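Long-range contact in ORF98 PTP-2 (Cydia pomonella granulosis virus, PDB 6I28), which probably removes phosphate from tyrosine, and perhaps serine or threonine, residues of proteins, as a viral member of the dual-specificity phosphatase family: residues A[41-47]-A[63-69]. Residues are numbered along the deposited sequence; the frame is centred on the assembly and turned at random.
Sequences CVVSLID and DHLHVHC
Val42 and Ser44 bond through both N and O to residues 63-67, so that strands 41-46 and 64-68 run parallel, their axes 4.7 Å apart and their directions 12° apart. The straightest backbone bond is Ser44 N to Leu65 O, 2.8 Å at 170°.

Three histidines follow at alternate positions of the outer strand. His64 has CG anti to its backbone N (chi1 -167°), which swings the ring across to the neighbouring strand. Val42 CB lies over one ring face, a CH-pi contact 4.2 Å from the centroid. At the ring edge, His64 NE2 and Ser44 OG share a hydrogen bond of 2.8 Å; either may donate. Ser44 OG also bonds His103 of strand 100-103. Two residues on, His66 NE2 makes a weak bond of 3.4 Å to Ile46 O, which lies in the ring plane. The Ile46 side chain crosses that of His66 at about a right angle, touching NE2 with CG1. His68 rests obliquely against Asp47, whose CA makes an off-centre CH-pi contact with the ring.

On the other face the contact is apolar. Leu45 CD2 meets Val67 CB at 3.9 Å, the side chains alongside each other, and Cys69 SG touches Leu45 CB. Helix 82-95 covers Leu65 on this side; helix 51-57 packs on His64.

These strands and helix 51-57 form a beta-alpha-beta unit at one edge of the phosphatase sheet. Ser44 OG links histidines of the two flanking strands, which should restrict rotation of the His64 ring. Ile46 O also takes a weak bond from Cys69 N. Arg110 NH1 makes a salt bridge to Asp47 and a hydrogen bond to Cys69 O, joining the two segments. His103 and Arg110 bound the family's HCX5R signature, so the contact is probably tied to the phosphate-binding loop.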
ATOM      1  N   CYS A  41      10.186  -6.810  -2.032  1.00 20.51           N
ATOM      2  CA  CYS A  41      10.226  -5.601  -1.218  0.66 22.42           C
ATOM      3  C   CYS A  41       8.991  -5.604  -0.321  1.00 20.70           C
ATOM      4  O   CYS A  41       7.958  -6.169  -0.651  1.00 20.49           O
ATOM      5  CB  CYS A  41      10.386  -4.428  -2.214  0.66 26.98           C
ATOM      6  SG  CYS A  41       9.718  -2.917  -1.870  0.66 28.79           S
ATOM      7  N   VAL A  42       9.157  -5.023   0.842  1.00 19.48           N
ATOM      8  CA  VAL A  42       8.141  -4.970   1.870  1.00 18.05           C
ATOM      9  C   VAL A  42       8.023  -3.537   2.362  1.00 17.62           C
ATOM     10  O   VAL A  42       9.023  -2.903   2.680  1.00 17.34           O
ATOM     11  CB  VAL A  42       8.464  -5.927   3.026  1.00 17.45           C
ATOM     12  CG1 VAL A  42       7.399  -5.767   4.070  1.00 19.33           C
ATOM     13  CG2 VAL A  42       8.562  -7.368   2.570  1.00 18.19           C
ATOM     14  N   VAL A  43       6.800  -3.020   2.432  1.00 14.72           N
ATOM     15  CA  VAL A  43       6.522  -1.733   3.059  1.00 14.31           C
ATOM     16  C   VAL A  43       5.683  -2.018   4.304  1.00 16.17           C
ATOM     17  O   VAL A  43       4.510  -2.436   4.202  1.00 13.44           O
ATOM     18  CB  VAL A  43       5.773  -0.766   2.118  1.00 13.62           C
ATOM     19  CG1 VAL A  43       5.429   0.541   2.786  1.00 16.43           C
ATOM     20  CG2 VAL A  43       6.590  -0.556   0.874  1.00 13.60           C
ATOM     21  N   SER A  44       6.174  -1.623   5.427  1.00 15.91           N
ATOM     22  CA  SER A  44       5.542  -1.860   6.730  1.00 16.67           C
ATOM     23  C   SER A  44       4.954  -0.534   7.197  1.00 18.13           C
ATOM     24  O   SER A  44       5.687   0.423   7.526  1.00 20.51           O
ATOM     25  CB  SER A  44       6.549  -2.397   7.757  1.00 17.78           C
ATOM     26  OG  SER A  44       7.104  -3.661   7.446  1.00 21.33           O
ATOM     27  N   LEU A  45       3.639  -0.469   7.277  1.00 18.84           N
ATOM     28  CA  LEU A  45       2.908   0.710   7.725  1.00 20.28           C
ATOM     29  C   LEU A  45       2.286   0.340   9.072  1.00 22.34           C
ATOM     30  O   LEU A  45       1.129  -0.096   9.166  1.00 23.32           O
ATOM     31  CB  LEU A  45       1.881   1.076   6.727  1.00 19.47           C
ATOM     32  CG  LEU A  45       2.384   1.449   5.344  1.00 21.57           C
ATOM     33  CD1 LEU A  45       1.141   1.815   4.526  1.00 21.68           C
ATOM     34  CD2 LEU A  45       3.398   2.486   5.361  1.00 24.55           C
ATOM     35  N   ILE A  46       3.083   0.457  10.127  1.00 23.74           N
ATOM     36  CA  ILE A  46       2.674   0.009  11.452  1.00 28.57           C
ATOM     37  C   ILE A  46       3.083   1.009  12.522  1.00 33.70           C
ATOM     38  O   ILE A  46       4.016   1.793  12.350  1.00 34.06           O
ATOM     39  CB  ILE A  46       3.234  -1.389  11.813  1.00 28.12           C
ATOM     40  CG1 ILE A  46       4.770  -1.366  11.848  1.00 30.50           C
ATOM     41  CG2 ILE A  46       2.810  -2.439  10.782  1.00 27.39           C
ATOM     42  CD1 ILE A  46       5.422  -2.675  12.149  1.00 31.83           C
ATOM     43  N   ASP A  47       2.349   0.942  13.644  1.00 38.58           N
ATOM     44  CA  ASP A  47       2.618   1.749  14.833  1.00 44.36           C
ATOM     45  C   ASP A  47       3.357   0.945  15.895  1.00 47.82           C
ATOM     46  O   ASP A  47       3.723   1.501  16.927  1.00 46.59           O
ATOM     47  CB  ASP A  47       1.272   2.285  15.417  1.00 48.68           C
ATOM     48  CG  ASP A  47       0.250   1.175  15.746  1.00 53.69           C
ATOM     49  OD1 ASP A  47      -0.332   0.588  14.800  1.00 57.07           O
ATOM     50  OD2 ASP A  47      -0.018   0.961  16.975  1.00 55.75           O
ATOM     51  N   ASP A  63      15.337  -2.714   0.514  1.00 22.38           N
ATOM     52  CA  ASP A  63      14.157  -3.464   0.099  1.00 20.76           C
ATOM     53  C   ASP A  63      13.146  -3.634   1.207  1.00 20.20           C
ATOM     54  O   ASP A  63      12.069  -4.224   0.958  1.00 19.70           O
ATOM     55  CB  ASP A  63      14.523  -4.836  -0.471  1.00 22.81           C
ATOM     56  CG  ASP A  63      15.248  -4.750  -1.806  1.00 25.47           C
ATOM     57  OD1 ASP A  63      15.154  -3.710  -2.494  1.00 25.86           O
ATOM     58  OD2 ASP A  63      15.964  -5.703  -2.142  1.00 27.83           O
ATOM     59  N   HIS A  64      13.343  -2.989   2.342  1.00 22.79           N
ATOM     60  CA  HIS A  64      12.345  -2.998   3.412  1.00 26.37           C
ATOM     61  C   HIS A  64      12.233  -1.589   3.969  1.00 22.68           C
ATOM     62  O   HIS A  64      13.188  -1.071   4.555  1.00 24.88           O
ATOM     63  CB  HIS A  64      12.710  -3.991   4.502  1.00 33.97           C
ATOM     64  CG  HIS A  64      11.593  -4.264   5.453  1.00 41.08           C
ATOM     65  ND1 HIS A  64      11.578  -5.359   6.292  1.00 47.00           N
ATOM     66  CD2 HIS A  64      10.446  -3.583   5.692  1.00 43.74           C
ATOM     67  CE1 HIS A  64      10.460  -5.337   6.997  1.00 55.27           C
ATOM     68  NE2 HIS A  64       9.758  -4.270   6.652  1.00 48.05           N
ATOM     69  N   LEU A  65      11.097  -0.966   3.729  1.00 23.61           N
ATOM     70  CA  LEU A  65      10.753   0.376   4.145  1.00 22.41           C
ATOM     71  C   LEU A  65       9.695   0.333   5.238  1.00 21.77           C
ATOM     72  O   LEU A  65       8.700  -0.376   5.120  1.00 21.49           O
ATOM     73  CB  LEU A  65      10.189   1.157   2.962  1.00 21.09           C
ATOM     74  CG  LEU A  65       9.791   2.625   3.152  1.00 21.65           C
ATOM     75  CD1 LEU A  65      11.040   3.316   3.655  1.00 22.56           C
ATOM     76  CD2 LEU A  65       9.297   3.300   1.899  1.00 20.38           C
ATOM     77  N   HIS A  66       9.864   1.166   6.239  1.00 23.90           N
ATOM     78  CA  HIS A  66       8.933   1.325   7.347  1.00 24.99           C
ATOM     79  C   HIS A  66       8.530   2.785   7.451  1.00 24.12           C
ATOM     80  O   HIS A  66       9.391   3.662   7.462  1.00 22.40           O
ATOM     81  CB  HIS A  66       9.591   0.881   8.674  1.00 27.84           C
ATOM     82  CG  HIS A  66       8.795   1.221   9.893  1.00 28.78           C
ATOM     83  ND1 HIS A  66       9.325   1.907  10.970  1.00 30.86           N
ATOM     84  CD2 HIS A  66       7.497   0.988  10.203  1.00 29.13           C
ATOM     85  CE1 HIS A  66       8.396   2.071  11.895  1.00 31.25           C
ATOM     86  NE2 HIS A  66       7.275   1.533  11.447  1.00 29.73           N
ATOM     87  N   VAL A  67       7.231   3.052   7.577  1.00 22.67           N
ATOM     88  CA  VAL A  67       6.734   4.336   8.043  1.00 24.54           C
ATOM     89  C   VAL A  67       5.910   4.092   9.307  1.00 27.43           C
ATOM     90  O   VAL A  67       4.920   3.343   9.268  1.00 28.01           O
ATOM     91  CB  VAL A  67       5.870   5.063   6.989  1.00 24.62           C
ATOM     92  CG1 VAL A  67       5.312   6.329   7.605  1.00 27.49           C
ATOM     93  CG2 VAL A  67       6.661   5.403   5.748  1.00 24.03           C
ATOM     94  N   HIS A  68       6.304   4.717  10.410  1.00 30.05           N
ATOM     95  CA  HIS A  68       5.516   4.670  11.625  1.00 32.96           C
ATOM     96  C   HIS A  68       4.269   5.528  11.466  1.00 33.99           C
ATOM     97  O   HIS A  68       4.367   6.759  11.339  1.00 32.46           O
ATOM     98  CB  HIS A  68       6.339   5.188  12.792  1.00 37.03           C
ATOM     99  CG  HIS A  68       5.634   5.110  14.102  1.00 38.85           C
ATOM    100  ND1 HIS A  68       4.756   6.086  14.541  1.00 41.53           N
ATOM    101  CD2 HIS A  68       5.698   4.185  15.088  1.00 40.68           C
ATOM    102  CE1 HIS A  68       4.300   5.757  15.735  1.00 42.27           C
ATOM    103  NE2 HIS A  68       4.868   4.618  16.096  1.00 42.37           N
ATOM    104  N   CYS A  69       3.099   4.901  11.485  1.00 37.46           N
ATOM    105  CA  CYS A  69       1.859   5.646  11.307  1.00 40.06           C
ATOM    106  C   CYS A  69       0.729   4.893  11.983  1.00 44.08           C
ATOM    107  O   CYS A  69       0.689   3.663  11.974  1.00 43.09           O
ATOM    108  CB  CYS A  69       1.479   5.864   9.833  1.00 37.45           C
ATOM    109  SG  CYS A  69       1.544   4.319   8.809  1.00 39.50           S
TER